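Local coordinates for protein hypothetical glycoside hydrolase (Parabacteroides distasonis, PDB 3TAW) that is of uncharacterised function but is classed as a putative glycoside hydrolase, with a beta-rich fold consistent with a five-bladed beta-propeller, at residues 11-16 against 298-303; 25-30 against 94-99; 37-42 against 80-85; 207-212 against 229-234. One frame throughout, in Å; residues are numbered along the deposited sequence.

The four contacts fall into two touching pairs, 1 with 4 and 2 with 3. Contacts 1 and 4 have centres 20 Å apart and meet directly: R299 NH2 probably bonds to S234 O (2.8 Å), and the R299 guanidinium packs on the F233 ring. Contacts 2 and 3, centres 15 Å apart, share one four-stranded sheet, where strands 81-88 and 95-96 are neighbours and D97 N reaches Y85 O at 2.9 Å. Between the pairs the distances are long, with centres 38 Å apart for contacts 1 and 3. Contacts 1 and 2 both hold parts of the N-terminal chain. The side chain of W12 in contact 1 lies about 12 Å from the magnesium ion bound at N355 and F356.

Contact 1 (11-16 against 298-303); sequences AWCLDG and GRLDKP
The indole of W12 carries C13 CB over one face, 3.6 Å above the plane and offset toward the rim, while the outer corner of its six-membered ring meets G298, R299 and L300 obliquely. The partner segment is the end of strand 296-299 and the loop that follows it. That strand is the last of four successive antiparallel strands (244-254, 257-265, 281-288, 296-299), consistent with a blade of a beta-propeller, and the N-terminal loop is laid against it. CZ2 approaches the chain where G298 passes into R299, 3.7 Å from R299 N and 3.9 Å from G298 C. With no side chain on G298, the ring can lie directly against the main chain. The chi1 of W12, 55°, sets CG between the backbone N and the carbonyl carbon, and this turns the indole toward the strand. From the other direction comes L300, which slides past W12 and brings CD2 to 4.0 Å from CZ2. No hydrogen bond crosses between the segments. The polar links run outward instead: L14 O accepts from Q285 NE2, D15 makes a salt bridge with K352, and R299, whose side chain starts away from the loop, pairs with D241. W12 also packs on L287 and C13 on Q285, both from strand 281-288, the neighbour of 296-299. The branch that joins the two loop residues is L300 CD2, 4.2 Å from C13 CB.

Contact 2 (25-30 against 94-99); sequences PVIKPL and FERDTK
R96 bends at chi3 (64°) after an otherwise extended run, and this swings its guanidinium in between the side chains of I27 and L30, against the extended chain there. I27 has chi1 at -50°, which sets CG2 opposite the backbone N and puts that methyl over the guanidinium centre, 3.5 Å above its plane. L30 CD1 covers the opposite face, 3.3 Å from the plane and also over its centre, so the flat group is held between two aliphatic branches. In its plane, at the end, sits K28 O. Both terminal nitrogens reach this one carbonyl, NH1 at 2.9 Å and NH2 at 2.8 Å, with bent N-H...O angles of about 140°. Two further partners lie outside: R96 NE donates to Y66 OH, and NH2 forms a salt bridge with E46. Two faces and several bonds together fix the rotation of the group, and the nearby carboxylate probably offsets its charge. Further along, I27 CD1 packs 3.9 Å from F94 CB, the two side chains crossing at about a right angle, and V26 CG2 touches F94 CE1. A water donates to V26 O (2.8 Å) and accepts from F94 N (3.0 Å), bridging the backbones. V26 and I27 both face V345 of strand 344-350 in a classic beta bulge, and N-terminal chain added there to the last strands is consistent with the Velcro closure of a beta-propeller.

Contact 3 (37-42 against 80-85); sequences PMREDS and TSRLGY
M38, a selenomethionine, runs from CB toward T80 with CG anti to the backbone N (chi1 177°), stays extended as far as SE, then bends at chi3 (79°) to present its methyl. The residue sits in the turn of the hairpin formed by strands 33-36 and 41-44, where E40 and D41 both face C36 in a G1 beta bulge; strand 81-88 belongs to a separate four-stranded antiparallel sheet, consistent with a propeller blade. CB, CG and SE carry the chain across, and CE does the touching: it meets T80 tip to tip, 3.7 Å from OG1 and 3.9 Å from CG2, and comes within 4.1 Å of R82 NH2. P104 packs on M38 from a loop. T80 in turn lays CG2 over the centre of the R82 guanidinium, 3.5 Å above its plane, while its OG1 is hydrogen-bonded to P115 O. R82 stretches straight from CG to NE and turns its NH1 to a salt bridge with D70, which also accepts from T80 N and so steadies both residues. A water links R39 to T80 and R82. R39 was modelled in two conformers, so its share holds for one of them: there NE donates to the water at 2.9 Å, in the guanidinium plane. The same water accepts from R82 NH2 at 3.0 Å, lying between two positive groups, and donates to T80 OG1 at 2.7 Å.

Contact 4 (207-212 against 229-234); sequences NVYAAT and LLKLFS
V208 and F233 meet through both backbone and side chain. V208 N donates to F233 O at 3.0 Å, and V208 CG2 sits over one face of the F233 ring, 3.7 Å from its centroid in a CH-pi contact. V208 O then accepts from L232 N at 2.8 Å. On the next residues Y209 is packed from both sides: L229 CD1 lies over one ring face, 4.1 Å from the centroid, and N207 CB over the opposite one, while L230 O approaches the ring edge. A210 CB rests against the L232 methyls. The pairing is a single antiparallel bridge of the hydrogen-bonded kind, and L232 and F233 both face V208, making a classic beta bulge where the loop 229-234 pairs with the chain leading into strand 209-213, in what is probably one blade of a propeller. Next to the bridge, the N207 amide has two bonds: OD1 accepts from S234 OG at 2.8 Å, and ND2 donates to Y209 OH at 3.0 Å, the hydroxyl tilted 16° from the amide plane. K231 runs its extended chain beside Y209, pointing the same way, and passes N207 at a slant, CD 3.6 Å from N207 OD1. A water bridges A210 N and L230 O. Farther out, W203 meets the Y209 ring, its plane inclined about 30° to it, and Y262 packs edge-to-face with F233. V208 leans on T245 and C247 of strand 244-254, and L232 on F288.

Contact 1 (11-16 against 298-303)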
loop_
_atom_site.group_PDB
_atom_site.type_symbol
_atom_site.label_atom_id
_atom_site.label_comp_id
_atom_site.label_asym_id
_atom_site.label_seq_id
_atom_site.Cartn_x
_atom_site.Cartn_y
_atom_site.Cartn_z
ATOM N N ALA A 11 -21.488 1.716 9.810
ATOM C CA ALA A 11 -20.942 1.056 11.013
ATOM C C ALA A 11 -19.830 0.042 10.700
ATOM O O ALA A 11 -18.968 -0.191 11.536
ATOM C CB ALA A 11 -22.048 0.367 11.797
ATOM N N TRP A 12 -19.865 -0.552 9.503
ATOM C CA TRP A 12 -18.865 -1.539 9.068
ATOM C C TRP A 12 -17.482 -0.948 8.815
ATOM O O TRP A 12 -16.509 -1.704 8.743
ATOM C CB TRP A 12 -19.302 -2.235 7.757
ATOM C CG TRP A 12 -19.603 -1.274 6.626
ATOM C CD1 TRP A 12 -20.832 -0.750 6.295
ATOM C CD2 TRP A 12 -18.667 -0.711 5.684
ATOM N NE1 TRP A 12 -20.716 0.092 5.214
ATOM C CE2 TRP A 12 -19.405 0.125 4.810
ATOM C CE3 TRP A 12 -17.294 -0.843 5.483
ATOM C CZ2 TRP A 12 -18.802 0.844 3.774
ATOM C CZ3 TRP A 12 -16.696 -0.142 4.429
ATOM C CH2 TRP A 12 -17.455 0.682 3.584
ATOM N N CYS A 13 -17.387 0.362 8.615
ATOM C CA CYS A 13 -16.113 0.946 8.179
ATOM C C CYS A 13 -15.168 1.203 9.347
ATOM O O CYS A 13 -15.573 1.295 10.495
ATOM C CB CYS A 13 -16.332 2.196 7.331
ATOM S SG CYS A 13 -16.617 3.716 8.223
ATOM N N LEU A 14 -13.883 1.281 9.040
ATOM C CA LEU A 14 -12.887 1.580 10.061
ATOM C C LEU A 14 -12.634 3.084 10.006
ATOM O O LEU A 14 -11.756 3.574 9.296
ATOM C CB LEU A 14 -11.612 0.766 9.842
ATOM C CG LEU A 14 -10.539 0.930 10.927
ATOM C CD1 LEU A 14 -11.049 0.439 12.280
ATOM C CD2 LEU A 14 -9.286 0.187 10.522
ATOM N N ASP A 15 -13.446 3.811 10.753
ATOM C CA ASP A 15 -13.325 5.257 10.847
ATOM C C ASP A 15 -12.919 5.627 12.274
ATOM O O ASP A 15 -12.378 4.794 13.001
ATOM C CB ASP A 15 -14.612 5.951 10.343
ATOM C CG ASP A 15 -15.860 5.583 11.128
ATOM O OD1 ASP A 15 -15.805 4.834 12.125
ATOM O OD2 ASP A 15 -16.932 6.075 10.696
ATOM N N GLY A 16 -13.134 6.869 12.671
ATOM C CA GLY A 16 -12.689 7.333 13.975
ATOM C C GLY A 16 -11.210 7.733 13.995
ATOM O O GLY A 16 -10.635 7.922 15.066
ATOM N N GLY A 298 -20.739 -2.485 0.101
ATOM C CA GLY A 298 -20.639 -1.171 0.742
ATOM C C GLY A 298 -19.532 -0.352 0.113
ATOM O O GLY A 298 -18.574 -0.904 -0.403
ATOM N N ARG A 299 -19.700 0.968 0.148
ATOM C CA ARG A 299 -18.687 1.911 -0.362
ATOM C C ARG A 299 -18.983 3.298 0.184
ATOM O O ARG A 299 -20.122 3.772 0.072
ATOM C CB ARG A 299 -18.743 1.928 -1.883
ATOM C CG ARG A 299 -17.653 2.690 -2.595
ATOM C CD ARG A 299 -17.797 2.463 -4.092
ATOM N NE ARG A 299 -16.790 3.142 -4.895
ATOM C CZ ARG A 299 -16.676 3.049 -6.218
ATOM N NH1 ARG A 299 -17.527 2.296 -6.915
ATOM N NH2 ARG A 299 -15.706 3.696 -6.861
ATOM N N LEU A 300 -17.984 3.961 0.773
ATOM C CA LEU A 300 -18.219 5.276 1.374
ATOM C C LEU A 300 -18.458 6.299 0.281
ATOM O O LEU A 300 -17.724 6.316 -0.704
ATOM C CB LEU A 300 -17.037 5.727 2.234
ATOM C CG LEU A 300 -16.716 4.838 3.431
ATOM C CD1 LEU A 300 -15.513 5.441 4.196
ATOM C CD2 LEU A 300 -17.922 4.678 4.327
ATOM N N ASP A 301 -19.474 7.137 0.472
ATOM C CA ASP A 301 -19.783 8.241 -0.451
ATOM C C ASP A 301 -18.746 9.360 -0.396
ATOM O O ASP A 301 -18.556 10.085 -1.370
ATOM C CB ASP A 301 -21.107 8.913 -0.062
ATOM C CG ASP A 301 -22.331 8.082 -0.341
ATOM O OD1 ASP A 301 -22.341 7.216 -1.233
ATOM O OD2 ASP A 301 -23.344 8.382 0.333
ATOM N N LYS A 302 -18.146 9.546 0.781
ATOM C CA LYS A 302 -17.168 10.607 1.016
ATOM C C LYS A 302 -15.933 9.996 1.677
ATOM O O LYS A 302 -16.036 8.981 2.376
ATOM C CB LYS A 302 -17.745 11.667 1.944
ATOM C CG LYS A 302 -18.945 12.413 1.367
ATOM C CD LYS A 302 -19.449 13.467 2.315
ATOM C CE LYS A 302 -20.831 13.914 1.901
ATOM N NZ LYS A 302 -21.298 15.094 2.685
ATOM N N PRO A 303 -14.766 10.613 1.465
ATOM C CA PRO A 303 -13.536 10.042 2.016
ATOM C C PRO A 303 -13.506 10.101 3.543
ATOM O O PRO A 303 -14.111 10.997 4.137
ATOM C CB PRO A 303 -12.437 10.923 1.417
ATOM C CG PRO A 303 -13.100 12.200 1.053
ATOM C CD PRO A 303 -14.522 11.867 0.737
#

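Contact 2 (25-30 against 94-99)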
loop_
_atom_site.group_PDB
_atom_site.type_symbol
_atom_site.label_atom_id
_atom_site.label_comp_id
_atom_site.label_asym_id
_atom_site.label_seq_id
_atom_site.Cartn_x
_atom_site.Cartn_y
_atom_site.Cartn_z
ATOM N N PRO A 25 4.591 15.287 10.188
ATOM C CA PRO A 25 4.862 13.928 9.737
ATOM C C PRO A 25 5.822 13.175 10.650
ATOM O O PRO A 25 6.691 13.794 11.279
ATOM C CB PRO A 25 5.530 14.131 8.374
ATOM C CG PRO A 25 6.093 15.509 8.407
ATOM C CD PRO A 25 5.386 16.288 9.457
ATOM N N VAL A 26 5.692 11.855 10.673
ATOM C CA VAL A 26 6.491 11.003 11.538
ATOM C C VAL A 26 7.775 10.475 10.864
ATOM O O VAL A 26 8.683 10.026 11.560
ATOM C CB VAL A 26 5.649 9.852 12.132
ATOM C CG1 VAL A 26 4.545 10.423 13.020
ATOM C CG2 VAL A 26 5.098 8.950 11.028
ATOM N N ILE A 27 7.839 10.521 9.523
ATOM C CA ILE A 27 9.074 10.223 8.777
ATOM C C ILE A 27 9.289 11.290 7.729
ATOM O O ILE A 27 8.420 11.537 6.887
ATOM C CB ILE A 27 9.087 8.848 8.057
ATOM C CG1 ILE A 27 8.677 7.724 9.011
ATOM C CG2 ILE A 27 10.477 8.583 7.341
ATOM C CD1 ILE A 27 9.754 7.200 9.912
ATOM N N LYS A 28 10.457 11.923 7.812
ATOM C CA LYS A 28 10.901 12.924 6.856
ATOM C C LYS A 28 12.244 12.493 6.216
ATOM O O LYS A 28 12.979 11.693 6.788
ATOM C CB LYS A 28 11.115 14.237 7.583
ATOM C CG LYS A 28 9.936 14.763 8.385
ATOM C CD LYS A 28 10.344 16.031 9.162
ATOM C CE LYS A 28 9.246 16.454 10.122
ATOM N NZ LYS A 28 9.711 17.425 11.185
ATOM N N PRO A 29 12.580 13.045 5.041
ATOM C CA PRO A 29 13.885 12.779 4.413
ATOM C C PRO A 29 15.086 13.086 5.301
ATOM O O PRO A 29 15.032 13.986 6.169
ATOM C CB PRO A 29 13.876 13.716 3.192
ATOM C CG PRO A 29 12.442 13.818 2.844
ATOM C CD PRO A 29 11.736 13.883 4.168
ATOM N N LEU A 30 16.153 12.326 5.094
ATOM C CA LEU A 30 17.437 12.541 5.787
ATOM C C LEU A 30 18.569 12.333 4.777
ATOM O O LEU A 30 18.372 11.710 3.743
ATOM C CB LEU A 30 17.604 11.569 6.945
ATOM C CG LEU A 30 16.650 11.686 8.152
ATOM C CD1 LEU A 30 16.841 10.457 9.040
ATOM C CD2 LEU A 30 16.822 13.036 8.926
ATOM N N PHE A 94 9.663 7.071 15.833
ATOM C CA PHE A 94 10.315 5.972 15.135
ATOM C C PHE A 94 11.808 6.036 15.220
ATOM O O PHE A 94 12.411 7.115 15.133
ATOM C CB PHE A 94 9.892 5.958 13.658
ATOM C CG PHE A 94 8.520 5.421 13.472
ATOM C CD1 PHE A 94 7.421 6.235 13.666
ATOM C CD2 PHE A 94 8.321 4.079 13.201
ATOM C CE1 PHE A 94 6.135 5.718 13.561
ATOM C CE2 PHE A 94 7.051 3.552 13.060
ATOM C CZ PHE A 94 5.946 4.377 13.260
ATOM N N GLU A 95 12.388 4.861 15.371
ATOM C CA GLU A 95 13.833 4.664 15.303
ATOM C C GLU A 95 14.148 4.033 13.944
ATOM O O GLU A 95 13.641 2.942 13.618
ATOM C CB GLU A 95 14.249 3.752 16.427
ATOM C CG GLU A 95 15.732 3.461 16.478
ATOM C CD GLU A 95 16.106 2.761 17.775
ATOM O OE1 GLU A 95 15.840 1.547 17.887
ATOM O OE2 GLU A 95 16.649 3.452 18.662
ATOM N N ARG A 96 14.949 4.729 13.147
ATOM C CA ARG A 96 15.155 4.357 11.730
ATOM C C ARG A 96 16.530 3.769 11.495
ATOM O O ARG A 96 17.527 4.303 11.984
ATOM C CB ARG A 96 14.971 5.587 10.836
ATOM C CG ARG A 96 13.602 6.210 10.939
ATOM C CD ARG A 96 13.615 7.672 10.521
ATOM N NE ARG A 96 13.952 7.884 9.112
ATOM C CZ ARG A 96 13.798 9.047 8.485
ATOM N NH1 ARG A 96 13.351 10.116 9.135
ATOM N NH2 ARG A 96 14.089 9.130 7.190
ATOM N N ASP A 97 16.577 2.688 10.728
ATOM C CA ASP A 97 17.824 2.139 10.253
ATOM C C ASP A 97 18.498 3.089 9.259
ATOM O O ASP A 97 17.839 3.751 8.447
ATOM C CB ASP A 97 17.599 0.782 9.579
ATOM C CG ASP A 97 17.469 -0.369 10.573
ATOM O OD1 ASP A 97 17.491 -0.135 11.815
ATOM O OD2 ASP A 97 17.364 -1.509 10.081
ATOM N N THR A 98 19.824 3.073 9.276
ATOM C CA THR A 98 20.593 3.868 8.336
ATOM C C THR A 98 20.733 3.187 6.990
ATOM O O THR A 98 21.052 3.845 6.023
ATOM C CB THR A 98 22.000 4.196 8.893
ATOM O OG1 THR A 98 22.693 2.983 9.232
ATOM C CG2 THR A 98 21.877 5.070 10.100
ATOM N N LYS A 99 20.583 1.865 6.953
ATOM C CA LYS A 99 20.604 1.102 5.711
ATOM C C LYS A 99 19.172 0.717 5.328
ATOM O O LYS A 99 18.445 0.220 6.162
ATOM C CB LYS A 99 21.423 -0.178 5.901
ATOM C CG LYS A 99 21.867 -0.825 4.636
ATOM C CD LYS A 99 22.590 -2.145 4.901
ATOM C CE LYS A 99 21.614 -3.269 5.152
ATOM N NZ LYS A 99 20.814 -3.483 3.913
HETATM O O HOH W 1 9.135 9.586 14.242
#

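Contact 3 (37-42 against 80-85)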
loop_
_atom_site.group_PDB
_atom_site.type_symbol
_atom_site.label_atom_id
_atom_site.label_comp_id
_atom_site.label_asym_id
_atom_site.label_seq_id
_atom_site.Cartn_x
_atom_site.Cartn_y
_atom_site.Cartn_z
ATOM N N PRO A 37 24.271 -1.532 -4.178
ATOM C CA PRO A 37 24.853 -2.568 -5.025
ATOM C C PRO A 37 24.431 -2.465 -6.487
ATOM O O PRO A 37 25.048 -3.115 -7.329
ATOM C CB PRO A 37 24.312 -3.865 -4.410
ATOM C CG PRO A 37 23.038 -3.489 -3.833
ATOM C CD PRO A 37 23.170 -2.063 -3.345
HETATM N N MSE A 38 23.378 -1.695 -6.768
HETATM C CA MSE A 38 22.926 -1.449 -8.145
HETATM C C MSE A 38 23.852 -0.431 -8.812
HETATM O O MSE A 38 24.328 -0.665 -9.931
HETATM C CB MSE A 38 21.466 -0.959 -8.167
HETATM C CG MSE A 38 20.931 -0.610 -9.561
HETATM SE SE MSE A 38 19.168 0.144 -9.522
HETATM C CE MSE A 38 19.594 1.932 -9.027
ATOM N N ARG A 39 24.088 0.694 -8.126
ATOM C CA ARG A 39 24.966 1.771 -8.598
ATOM C C ARG A 39 26.447 1.462 -8.350
ATOM O O ARG A 39 27.335 2.021 -9.015
ATOM C CB ARG A 39 24.618 3.093 -7.881
ATOM C CG ARG A 39 23.156 3.577 -8.007
ATOM C CD ARG A 39 22.862 4.080 -9.398
ATOM N NE ARG A 39 21.601 4.816 -9.501
ATOM C CZ ARG A 39 20.989 5.053 -10.662
ATOM N NH1 ARG A 39 21.518 4.600 -11.785
ATOM N NH2 ARG A 39 19.837 5.715 -10.706
ATOM N N GLU A 40 26.720 0.574 -7.383
ATOM C CA GLU A 40 28.089 0.363 -6.876
ATOM C C GLU A 40 28.681 1.711 -6.468
ATOM O O GLU A 40 29.763 2.129 -6.902
ATOM C CB GLU A 40 28.975 -0.427 -7.857
ATOM C CG GLU A 40 28.391 -1.838 -8.057
ATOM C CD GLU A 40 29.210 -2.789 -8.870
ATOM O OE1 GLU A 40 30.213 -2.382 -9.500
ATOM O OE2 GLU A 40 28.821 -3.989 -8.879
ATOM N N ASP A 41 27.959 2.365 -5.573
ATOM C CA ASP A 41 28.296 3.714 -5.150
ATOM C C ASP A 41 27.572 4.041 -3.867
ATOM O O ASP A 41 26.451 3.567 -3.641
ATOM C CB ASP A 41 27.868 4.722 -6.239
ATOM C CG ASP A 41 28.415 6.117 -5.996
ATOM O OD1 ASP A 41 29.540 6.220 -5.475
ATOM O OD2 ASP A 41 27.731 7.098 -6.380
ATOM N N SER A 42 28.163 4.881 -3.026
ATOM C CA SER A 42 27.433 5.383 -1.868
ATOM C C SER A 42 26.394 6.416 -2.317
ATOM O O SER A 42 26.731 7.393 -3.030
ATOM C CB SER A 42 28.367 5.993 -0.843
ATOM O OG SER A 42 27.635 6.549 0.234
ATOM N N THR A 80 15.159 6.635 -7.774
ATOM C CA THR A 80 15.206 5.252 -7.313
ATOM C C THR A 80 14.528 5.160 -5.962
ATOM O O THR A 80 14.867 5.914 -5.039
ATOM C CB THR A 80 16.647 4.701 -7.213
ATOM O OG1 THR A 80 17.298 4.832 -8.484
ATOM C CG2 THR A 80 16.649 3.212 -6.788
ATOM N N SER A 81 13.590 4.215 -5.847
ATOM C CA SER A 81 12.888 3.942 -4.593
ATOM C C SER A 81 13.504 2.732 -3.905
ATOM O O SER A 81 13.884 1.763 -4.561
ATOM C CB SER A 81 11.399 3.669 -4.854
ATOM O OG SER A 81 10.717 4.839 -5.303
ATOM N N ARG A 82 13.661 2.845 -2.593
ATOM C CA ARG A 82 14.168 1.805 -1.715
ATOM C C ARG A 82 13.309 1.868 -0.442
ATOM O O ARG A 82 12.656 2.892 -0.177
ATOM C CB ARG A 82 15.655 2.049 -1.396
ATOM C CG ARG A 82 16.531 2.067 -2.643
ATOM C CD ARG A 82 17.995 2.324 -2.311
ATOM N NE ARG A 82 18.850 2.386 -3.490
ATOM C CZ ARG A 82 19.083 3.484 -4.212
ATOM N NH1 ARG A 82 18.481 4.636 -3.946
ATOM N NH2 ARG A 82 19.916 3.432 -5.246
ATOM N N LEU A 83 13.276 0.784 0.329
ATOM C CA LEU A 83 12.466 0.752 1.519
ATOM C C LEU A 83 13.299 0.856 2.781
ATOM O O LEU A 83 14.212 0.057 3.005
ATOM C CB LEU A 83 11.659 -0.552 1.580
ATOM C CG LEU A 83 10.843 -0.899 0.347
ATOM C CD1 LEU A 83 10.007 -2.134 0.588
ATOM C CD2 LEU A 83 9.979 0.300 -0.178
ATOM N N GLY A 84 12.925 1.812 3.608
ATOM C CA GLY A 84 13.502 1.999 4.929
ATOM C C GLY A 84 12.915 1.052 5.942
ATOM O O GLY A 84 11.980 0.299 5.646
ATOM N N TYR A 85 13.502 1.036 7.134
ATOM C CA TYR A 85 13.050 0.171 8.218
ATOM C C TYR A 85 13.038 1.012 9.496
ATOM O O TYR A 85 14.082 1.476 9.961
ATOM C CB TYR A 85 13.998 -1.019 8.373
ATOM C CG TYR A 85 13.584 -2.033 9.404
ATOM C CD1 TYR A 85 13.937 -1.874 10.744
ATOM C CD2 TYR A 85 12.860 -3.170 9.052
ATOM C CE1 TYR A 85 13.565 -2.831 11.706
ATOM C CE2 TYR A 85 12.478 -4.113 10.006
ATOM C CZ TYR A 85 12.824 -3.937 11.325
ATOM O OH TYR A 85 12.454 -4.875 12.289
HETATM O O HOH W 2 19.728 5.481 -7.389
#

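Contact 4 (207-212 against 229-234)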
loop_
_atom_site.group_PDB
_atom_site.type_symbol
_atom_site.label_atom_id
_atom_site.label_comp_id
_atom_site.label_asym_id
_atom_site.label_seq_id
_atom_site.Cartn_x
_atom_site.Cartn_y
_atom_site.Cartn_z
ATOM N N ASN A 207 -8.601 0.638 -11.630
ATOM C CA ASN A 207 -9.803 -0.010 -11.124
ATOM C C ASN A 207 -9.357 -0.902 -9.972
ATOM O O ASN A 207 -8.168 -1.150 -9.814
ATOM C CB ASN A 207 -10.449 -0.906 -12.200
ATOM C CG ASN A 207 -10.804 -0.154 -13.454
ATOM O OD1 ASN A 207 -11.881 0.432 -13.537
ATOM N ND2 ASN A 207 -9.906 -0.174 -14.454
ATOM N N VAL A 208 -10.316 -1.402 -9.196
ATOM C CA VAL A 208 -10.049 -2.437 -8.214
ATOM C C VAL A 208 -10.292 -3.811 -8.875
ATOM O O VAL A 208 -11.425 -4.174 -9.254
ATOM C CB VAL A 208 -10.907 -2.245 -6.956
ATOM C CG1 VAL A 208 -10.715 -3.418 -5.988
ATOM C CG2 VAL A 208 -10.540 -0.913 -6.283
ATOM N N TYR A 209 -9.203 -4.543 -9.044
ATOM C CA TYR A 209 -9.187 -5.883 -9.596
ATOM C C TYR A 209 -8.980 -6.872 -8.442
ATOM O O TYR A 209 -8.894 -6.473 -7.275
ATOM C CB TYR A 209 -7.994 -6.020 -10.569
ATOM C CG TYR A 209 -7.926 -4.986 -11.670
ATOM C CD1 TYR A 209 -8.788 -5.034 -12.753
ATOM C CD2 TYR A 209 -6.975 -3.968 -11.650
ATOM C CE1 TYR A 209 -8.707 -4.097 -13.776
ATOM C CE2 TYR A 209 -6.891 -3.030 -12.680
ATOM C CZ TYR A 209 -7.754 -3.092 -13.729
ATOM O OH TYR A 209 -7.678 -2.169 -14.774
ATOM N N ALA A 210 -8.877 -8.164 -8.750
ATOM C CA ALA A 210 -8.548 -9.134 -7.712
ATOM C C ALA A 210 -7.707 -10.281 -8.249
ATOM O O ALA A 210 -7.525 -10.389 -9.459
ATOM C CB ALA A 210 -9.824 -9.668 -7.043
ATOM N N ALA A 211 -7.186 -11.105 -7.336
ATOM C CA ALA A 211 -6.424 -12.281 -7.714
ATOM C C ALA A 211 -6.442 -13.285 -6.601
ATOM O O ALA A 211 -6.604 -12.934 -5.432
ATOM C CB ALA A 211 -4.978 -11.903 -8.059
ATOM N N THR A 212 -6.280 -14.547 -6.975
ATOM C CA THR A 212 -6.168 -15.624 -6.008
ATOM C C THR A 212 -4.821 -16.338 -6.118
ATOM O O THR A 212 -4.107 -16.244 -7.127
ATOM C CB THR A 212 -7.325 -16.624 -6.186
ATOM O OG1 THR A 212 -7.248 -17.231 -7.485
ATOM C CG2 THR A 212 -8.663 -15.922 -6.025
ATOM N N LEU A 229 -9.207 -8.504 -17.525
ATOM C CA LEU A 229 -9.251 -8.312 -16.057
ATOM C C LEU A 229 -10.652 -7.914 -15.596
ATOM O O LEU A 229 -11.263 -6.993 -16.141
ATOM C CB LEU A 229 -8.256 -7.260 -15.607
ATOM C CG LEU A 229 -6.779 -7.595 -15.786
ATOM C CD1 LEU A 229 -5.925 -6.355 -15.505
ATOM C CD2 LEU A 229 -6.346 -8.779 -14.892
ATOM N N LEU A 230 -11.148 -8.627 -14.589
ATOM C CA LEU A 230 -12.434 -8.351 -13.994
ATOM C C LEU A 230 -12.339 -7.100 -13.105
ATOM O O LEU A 230 -11.509 -7.040 -12.186
ATOM C CB LEU A 230 -12.874 -9.550 -13.166
ATOM C CG LEU A 230 -14.294 -9.510 -12.649
ATOM C CD1 LEU A 230 -15.314 -9.778 -13.829
ATOM C CD2 LEU A 230 -14.460 -10.471 -11.462
ATOM N N LYS A 231 -13.229 -6.140 -13.352
ATOM C CA LYS A 231 -13.276 -4.921 -12.553
ATOM C C LYS A 231 -14.298 -5.061 -11.439
ATOM O O LYS A 231 -15.495 -5.040 -11.693
ATOM C CB LYS A 231 -13.621 -3.727 -13.445
ATOM C CG LYS A 231 -12.537 -3.390 -14.469
ATOM C CD LYS A 231 -13.071 -2.364 -15.473
ATOM C CE LYS A 231 -12.219 -2.297 -16.723
ATOM N NZ LYS A 231 -12.850 -1.390 -17.738
ATOM N N LEU A 232 -13.839 -5.212 -10.196
ATOM C CA LEU A 232 -14.764 -5.312 -9.052
ATOM C C LEU A 232 -15.487 -3.994 -8.781
ATOM O O LEU A 232 -16.690 -3.967 -8.457
ATOM C CB LEU A 232 -13.997 -5.758 -7.795
ATOM C CG LEU A 232 -13.759 -7.269 -7.681
ATOM C CD1 LEU A 232 -12.969 -7.848 -8.829
ATOM C CD2 LEU A 232 -13.056 -7.581 -6.333
ATOM N N PHE A 233 -14.749 -2.896 -8.904
ATOM C CA PHE A 233 -15.351 -1.584 -9.019
ATOM C C PHE A 233 -14.362 -0.630 -9.673
ATOM O O PHE A 233 -13.214 -1.007 -9.975
ATOM C CB PHE A 233 -15.966 -1.045 -7.711
ATOM C CG PHE A 233 -14.988 -0.675 -6.605
ATOM C CD1 PHE A 233 -14.404 0.591 -6.539
ATOM C CD2 PHE A 233 -14.733 -1.561 -5.563
ATOM C CE1 PHE A 233 -13.574 0.941 -5.484
ATOM C CE2 PHE A 233 -13.881 -1.207 -4.510
ATOM C CZ PHE A 233 -13.301 0.033 -4.468
ATOM N N SER A 234 -14.860 0.561 -9.986
ATOM C CA SER A 234 -14.140 1.477 -10.849
ATOM C C SER A 234 -14.360 2.914 -10.392
ATOM O O SER A 234 -15.286 3.205 -9.611
ATOM C CB SER A 234 -14.661 1.345 -12.285
ATOM O OG SER A 234 -14.526 0.039 -12.802
HETATM O O HOH W 3 -9.527 -8.896 -11.499
#